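Local atomic coordinates of formimidoylglutamase (Bacillus subtilis, PDB entry 3M1R), a protein that hydrolyses N-formimidoyl-L-glutamate to L-glutamate and formamide in histidine degradation, as a manganese-dependent member of the arginase family. Residues D268-L271 with E272-Y276; H81-S84 with E85-D89. All blocks are in the same frame, centred on the assembly; numbering follows the deposited sequence.

Contact 1 of 2, residues D268-L271 with E272-Y276; sequences DELL and EAVKY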
ATOM      1  N   ASP D 268      -2.706  21.456 -15.338  1.00 34.60           N
ATOM      2  CA  ASP D 268      -2.112  22.500 -16.165  1.00 42.80           C
ATOM      3  C   ASP D 268      -3.121  23.611 -16.505  1.00 48.04           C
ATOM      4  O   ASP D 268      -2.770  24.791 -16.552  1.00 51.63           O
ATOM      5  CB  ASP D 268      -1.505  21.893 -17.428  1.00 53.97           C
ATOM      6  CG  ASP D 268      -2.477  21.016 -18.173  1.00 68.88           C
ATOM      7  OD1 ASP D 268      -3.438  21.558 -18.757  1.00 73.66           O
ATOM      8  OD2 ASP D 268      -2.282  19.780 -18.173  1.00 79.23           O
ATOM      9  N   GLU D 269      -4.368  23.220 -16.735  1.00 45.96           N
ATOM     10  CA  GLU D 269      -5.482  24.155 -16.870  1.00 44.75           C
ATOM     11  C   GLU D 269      -5.634  25.030 -15.620  1.00 44.11           C
ATOM     12  O   GLU D 269      -5.806  26.235 -15.717  1.00 42.87           O
ATOM     13  CB  GLU D 269      -6.765  23.363 -17.009  1.00 46.90           C
ATOM     14  CG  GLU D 269      -7.555  23.609 -18.240  1.00 51.62           C
ATOM     15  CD  GLU D 269      -8.821  22.775 -18.240  1.00 52.52           C
ATOM     16  OE1 GLU D 269      -8.799  21.642 -17.688  1.00 52.69           O
ATOM     17  OE2 GLU D 269      -9.841  23.264 -18.767  1.00 53.88           O
ATOM     18  N   LEU D 270      -5.596  24.411 -14.444  1.00 39.68           N
ATOM     19  CA  LEU D 270      -5.706  25.159 -13.193  1.00 36.98           C
ATOM     20  C   LEU D 270      -4.508  26.089 -13.022  1.00 34.08           C
ATOM     21  O   LEU D 270      -4.667  27.266 -12.672  1.00 31.55           O
ATOM     22  CB  LEU D 270      -5.826  24.207 -11.988  1.00 33.15           C
ATOM     23  CG  LEU D 270      -5.951  24.773 -10.561  1.00 37.30           C
ATOM     24  CD1 LEU D 270      -7.131  25.737 -10.443  1.00 33.59           C
ATOM     25  CD2 LEU D 270      -6.051  23.637  -9.479  1.00 25.56           C
ATOM     26  N   LEU D 271      -3.305  25.567 -13.263  1.00 28.88           N
ATOM     27  CA  LEU D 271      -2.103  26.362 -13.016  1.00 30.87           C
ATOM     28  C   LEU D 271      -2.156  27.642 -13.861  1.00 36.78           C
ATOM     29  O   LEU D 271      -1.838  28.727 -13.376  1.00 36.19           O
ATOM     30  CB  LEU D 271      -0.831  25.561 -13.303  1.00 26.33           C
ATOM     31  CG  LEU D 271      -0.589  24.302 -12.455  1.00 30.72           C
ATOM     32  CD1 LEU D 271       0.661  23.560 -12.937  1.00 32.63           C
ATOM     33  CD2 LEU D 271      -0.438  24.659 -10.994  1.00 28.31           C
ATOM     34  N   GLU D 272      -2.585  27.512 -15.111  1.00 41.68           N
ATOM     35  CA  GLU D 272      -2.618  28.653 -16.023  1.00 43.96           C
ATOM     36  C   GLU D 272      -3.617  29.683 -15.515  1.00 42.55           C
ATOM     37  O   GLU D 272      -3.354  30.876 -15.543  1.00 39.57           O
ATOM     38  CB  GLU D 272      -2.978  28.194 -17.439  1.00 50.50           C
ATOM     39  CG  GLU D 272      -2.430  29.073 -18.550  1.00 66.16           C
ATOM     40  CD  GLU D 272      -0.907  29.167 -18.534  1.00 79.36           C
ATOM     41  OE1 GLU D 272      -0.369  30.166 -19.053  1.00 87.70           O
ATOM     42  OE2 GLU D 272      -0.245  28.251 -17.998  1.00 81.84           O
ATOM     43  N   ALA D 273      -4.755  29.207 -15.021  1.00 37.90           N
ATOM     44  CA  ALA D 273      -5.821  30.090 -14.539  1.00 43.22           C
ATOM     45  C   ALA D 273      -5.396  30.857 -13.291  1.00 40.69           C
ATOM     46  O   ALA D 273      -5.587  32.067 -13.197  1.00 42.17           O
ATOM     47  CB  ALA D 273      -7.107  29.291 -14.269  1.00 36.21           C
ATOM     48  N   VAL D 274      -4.826  30.144 -12.329  1.00 40.28           N
ATOM     49  CA  VAL D 274      -4.226  30.779 -11.164  1.00 39.48           C
ATOM     50  C   VAL D 274      -3.161  31.846 -11.550  1.00 43.02           C
ATOM     51  O   VAL D 274      -3.142  32.945 -10.981  1.00 38.81           O
ATOM     52  CB  VAL D 274      -3.619  29.724 -10.229  1.00 37.70           C
ATOM     53  CG1 VAL D 274      -2.847  30.387  -9.107  1.00 40.73           C
ATOM     54  CG2 VAL D 274      -4.727  28.830  -9.677  1.00 43.50           C
ATOM     55  N   LYS D 275      -2.275  31.535 -12.499  1.00 43.30           N
ATOM     56  CA  LYS D 275      -1.269  32.525 -12.899  1.00 41.86           C
ATOM     57  C   LYS D 275      -1.936  33.784 -13.491  1.00 43.71           C
ATOM     58  O   LYS D 275      -1.583  34.900 -13.146  1.00 45.27           O
ATOM     59  CB  LYS D 275      -0.218  31.951 -13.860  1.00 42.85           C
ATOM     60  CG  LYS D 275       0.636  33.067 -14.509  1.00 51.74           C
ATOM     61  CD  LYS D 275       1.769  32.563 -15.408  1.00 58.75           C
ATOM     62  CE  LYS D 275       1.340  31.438 -16.364  1.00 65.77           C
ATOM     63  NZ  LYS D 275       1.504  30.044 -15.780  1.00 57.77           N
ATOM     64  N   TYR D 276      -2.917  33.588 -14.363  1.00 41.02           N
ATOM     65  CA  TYR D 276      -3.712  34.685 -14.883  1.00 40.07           C
ATOM     66  C   TYR D 276      -4.304  35.568 -13.780  1.00 40.53           C
ATOM     67  O   TYR D 276      -4.026  36.767 -13.727  1.00 36.99           O
ATOM     68  CB  TYR D 276      -4.830  34.164 -15.792  1.00 47.08           C
ATOM     69  CG  TYR D 276      -5.614  35.275 -16.453  1.00 47.71           C
ATOM     70  CD1 TYR D 276      -5.032  36.073 -17.427  1.00 56.11           C
ATOM     71  CD2 TYR D 276      -6.927  35.530 -16.100  1.00 44.89           C
ATOM     72  CE1 TYR D 276      -5.742  37.105 -18.033  1.00 59.90           C
ATOM     73  CE2 TYR D 276      -7.642  36.558 -16.698  1.00 51.67           C
ATOM     74  CZ  TYR D 276      -7.045  37.338 -17.663  1.00 55.62           C
ATOM     75  OH  TYR D 276      -7.758  38.350 -18.259  1.00 62.87           O
TER

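Contact 2 of 2, residues H81-S84 with E85-D89; sequences HVVS and ELLYD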
ATOM      1  N   HIS D  81      13.925  33.853 -10.739  1.00 42.40           N
ATOM      2  CA  HIS D  81      13.219  33.216  -9.643  1.00 47.02           C
ATOM      3  C   HIS D  81      11.892  33.921  -9.348  1.00 48.91           C
ATOM      4  O   HIS D  81      11.755  35.132  -9.578  1.00 50.43           O
ATOM      5  CB  HIS D  81      14.126  33.163  -8.423  1.00 54.75           C
ATOM      6  CG  HIS D  81      15.439  32.506  -8.700  1.00 64.51           C
ATOM      7  ND1 HIS D  81      16.603  32.860  -8.055  1.00 72.05           N
ATOM      8  CD2 HIS D  81      15.773  31.525  -9.572  1.00 67.71           C
ATOM      9  CE1 HIS D  81      17.596  32.118  -8.510  1.00 73.29           C
ATOM     10  NE2 HIS D  81      17.121  31.300  -9.432  1.00 70.37           N
ATOM     11  N   VAL D  82      10.910  33.163  -8.859  1.00 42.22           N
ATOM     12  CA  VAL D  82       9.586  33.727  -8.582  1.00 38.82           C
ATOM     13  C   VAL D  82       9.561  34.474  -7.262  1.00 37.80           C
ATOM     14  O   VAL D  82       8.640  35.236  -6.998  1.00 48.59           O
ATOM     15  CB  VAL D  82       8.475  32.656  -8.551  1.00 45.49           C
ATOM     16  CG1 VAL D  82       8.240  32.075  -9.939  1.00 48.81           C
ATOM     17  CG2 VAL D  82       8.797  31.577  -7.518  1.00 34.16           C
ATOM     18  N   VAL D  83      10.560  34.226  -6.422  1.00 42.62           N
ATOM     19  CA  VAL D  83      10.760  35.022  -5.221  1.00 55.02           C
ATOM     20  C   VAL D  83      12.039  35.826  -5.410  1.00 71.08           C
ATOM     21  O   VAL D  83      13.119  35.258  -5.590  1.00 75.63           O
ATOM     22  CB  VAL D  83      10.879  34.139  -3.977  1.00 54.93           C
ATOM     23  CG1 VAL D  83      11.346  34.951  -2.788  1.00 59.33           C
ATOM     24  CG2 VAL D  83       9.549  33.487  -3.680  1.00 64.50           C
ATOM     25  N   SER D  84      11.925  37.149  -5.392  1.00 83.03           N
ATOM     26  CA  SER D  84      13.094  37.999  -5.607  1.00 90.96           C
ATOM     27  C   SER D  84      13.997  38.047  -4.377  1.00 91.13           C
ATOM     28  O   SER D  84      15.210  37.883  -4.482  1.00 91.44           O
ATOM     29  CB  SER D  84      12.675  39.405  -6.040  1.00 94.85           C
ATOM     30  OG  SER D  84      11.551  39.849  -5.302  1.00 99.68           O
ATOM     31  N   GLU D  85      13.398  38.256  -3.210  1.00 93.28           N
ATOM     32  CA  GLU D  85      14.160  38.339  -1.968  1.00 97.29           C
ATOM     33  C   GLU D  85      14.093  37.039  -1.164  1.00 86.00           C
ATOM     34  O   GLU D  85      14.926  36.150  -1.330  1.00 85.80           O
ATOM     35  CB  GLU D  85      13.682  39.524  -1.119  1.00110.18           C
ATOM     36  CG  GLU D  85      12.169  39.757  -1.139  1.00116.62           C
ATOM     37  CD  GLU D  85      11.781  41.020  -1.894  1.00119.18           C
ATOM     38  OE1 GLU D  85      10.600  41.429  -1.814  1.00119.56           O
ATOM     39  OE2 GLU D  85      12.661  41.601  -2.565  1.00118.49           O
ATOM     40  N   LEU D  86      13.109  36.944  -0.280  1.00 71.42           N
ATOM     41  CA  LEU D  86      12.868  35.719   0.454  1.00 63.33           C
ATOM     42  C   LEU D  86      11.384  35.629   0.742  1.00 55.77           C
ATOM     43  O   LEU D  86      10.665  36.625   0.644  1.00 50.83           O
ATOM     44  CB  LEU D  86      13.676  35.676   1.751  1.00 63.65           C
ATOM     45  CG  LEU D  86      13.439  36.772   2.789  1.00 63.77           C
ATOM     46  CD1 LEU D  86      12.057  36.665   3.373  1.00 59.46           C
ATOM     47  CD2 LEU D  86      14.487  36.720   3.905  1.00 62.26           C
ATOM     48  N   LEU D  87      10.928  34.435   1.099  1.00 50.44           N
ATOM     49  CA  LEU D  87       9.522  34.203   1.390  1.00 39.10           C
ATOM     50  C   LEU D  87       9.415  33.717   2.819  1.00 39.16           C
ATOM     51  O   LEU D  87       9.967  32.681   3.158  1.00 45.00           O
ATOM     52  CB  LEU D  87       8.997  33.141   0.445  1.00 43.13           C
ATOM     53  CG  LEU D  87       7.511  32.827   0.418  1.00 51.94           C
ATOM     54  CD1 LEU D  87       6.731  33.994  -0.176  1.00 53.79           C
ATOM     55  CD2 LEU D  87       7.294  31.552  -0.388  1.00 46.74           C
ATOM     56  N   TYR D  88       8.703  34.453   3.664  1.00 46.42           N
ATOM     57  CA  TYR D  88       8.541  34.022   5.053  1.00 41.46           C
ATOM     58  C   TYR D  88       7.541  32.880   5.208  1.00 41.47           C
ATOM     59  O   TYR D  88       6.556  32.781   4.485  1.00 47.47           O
ATOM     60  CB  TYR D  88       8.159  35.182   5.980  1.00 36.99           C
ATOM     61  CG  TYR D  88       9.298  36.136   6.267  1.00 53.20           C
ATOM     62  CD1 TYR D  88      10.418  35.722   6.980  1.00 56.63           C
ATOM     63  CD2 TYR D  88       9.253  37.450   5.824  1.00 60.79           C
ATOM     64  CE1 TYR D  88      11.459  36.592   7.236  1.00 62.21           C
ATOM     65  CE2 TYR D  88      10.291  38.329   6.076  1.00 65.80           C
ATOM     66  CZ  TYR D  88      11.390  37.897   6.782  1.00 65.96           C
ATOM     67  OH  TYR D  88      12.421  38.779   7.024  1.00 70.29           O
ATOM     68  N   ASP D  89       7.831  32.006   6.156  1.00 39.14           N
ATOM     69  CA  ASP D  89       6.875  31.024   6.616  1.00 44.54           C
ATOM     70  C   ASP D  89       6.466  31.497   8.001  1.00 41.91           C
ATOM     71  O   ASP D  89       7.245  31.416   8.952  1.00 41.47           O
ATOM     72  CB  ASP D  89       7.524  29.646   6.694  1.00 43.33           C
ATOM     73  CG  ASP D  89       6.524  28.540   6.937  1.00 49.20           C
ATOM     74  OD1 ASP D  89       5.423  28.823   7.463  1.00 45.53           O
ATOM     75  OD2 ASP D  89       6.849  27.380   6.587  1.00 54.81           O
TER

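Contact 1 of 2, residues D268-L271 with E272-Y276
Val274 sits one helical turn beyond Leu270, and its side chain can be followed outward from the backbone. Its CB lies 3.6 Å from Leu270 O, the same oxygen that accepts the amide of Val274 in a nearly linear bond (N to O 2.9 Å, N-H...O 175°). From there the branches part: CG1 stands anti to the backbone N (chi1 173°), which leaves CG2 beside that N, 3.4 Å from Leu270 O and 4.0 Å from CD1 of Leu270. The two side chains meet at a slant through these single methyls. Both segments belong to helix 267-278, the crossover of the beta-alpha-beta unit made with strands 239-245 and 283-289. Leu270 packs on Phe152 of strand 147-152, whereas Leu271 and Val274 touch helix 300-318. The carbonyls of Asp268, Glu269 and Leu271 likewise accept the amides four residues on. On another side of the helix Lys275, its chain bent at chi3 and chi4, brings NZ to 3.3 Å from Glu272 OE2 in a weakly hydrogen-bonded salt bridge. Glu269 is held from outside the two segments: OE2 forms a salt bridge with Arg218 and OE1 accepts the amide of Tyr266.

Contact 2 of 2, residues H81-S84 with E85-D89
From Val83 the backbone turns through Ser84 and Glu85 and straightens at Leu86 (phi -149°, psi 163°), entering strand 87-93 at Leu87, so that Val83 faces the start of that strand across the bend. How one branched residue can pack against the inside of such a bend is illustrated by Val83, whose CB is directed toward the following segment. Its CG1 is anti to the backbone N (chi1 169°) and lies against the main chain of Leu86, 3.6 Å from C and 3.7 Å from N of that residue. The other methyl, CG2, reaches onward to Leu87, stopping 4.2 Å from its CB, and the two side chains cross at about a right angle. One valine thus packs against a peptide backbone with one branch and against an apolar side chain with the other.

The polar side chains of the bend, Ser84 and Glu85, meet only weakly. Ser84 OG donates a weak hydrogen bond to Glu85 OE2 at 3.4 Å. The first torsions of both residues place OG and CG between the backbone N and the carbonyl carbon, and a bend at chi2 of Glu85 then turns its carboxylate back toward the serine. Because Glu85 is poorly ordered, this bond probably restrains the bend little. Further along, Leu86 CD1 sits 3.5 Å above the plane of the Tyr88 ring, over its centre.

The bend links the short hairpin strand 80-81 to the large parallel sheet, where strand 87-93 runs between strands 29-31 and 39-45. Val83 and Leu87 both rest on Met25, Leu87 also packs on Pro40 and Leu42 of strand 39-45, and helix 300-318 meets Val82 and Ser84 through Leu313, Lys314 and Lys317.

How the contacts relate
Followed from the N terminus, the chain reaches contact 2 first, at the turn that carries it from the small antiparallel pair into strand 87-93 near one margin of the parallel sheet. Contact 1 comes much later, on the helix joining strands 239-245 and 283-289 nearer the middle of that sheet. Each contact is local and closes only a turn of its own chain, so the two lie in series, neither nesting nor crossing. Their centres are 20 Å apart and their nearest atoms about 8 Å, without touching. Helix 300-318 packs against both, and both also touch a neighbouring subunit, the same one.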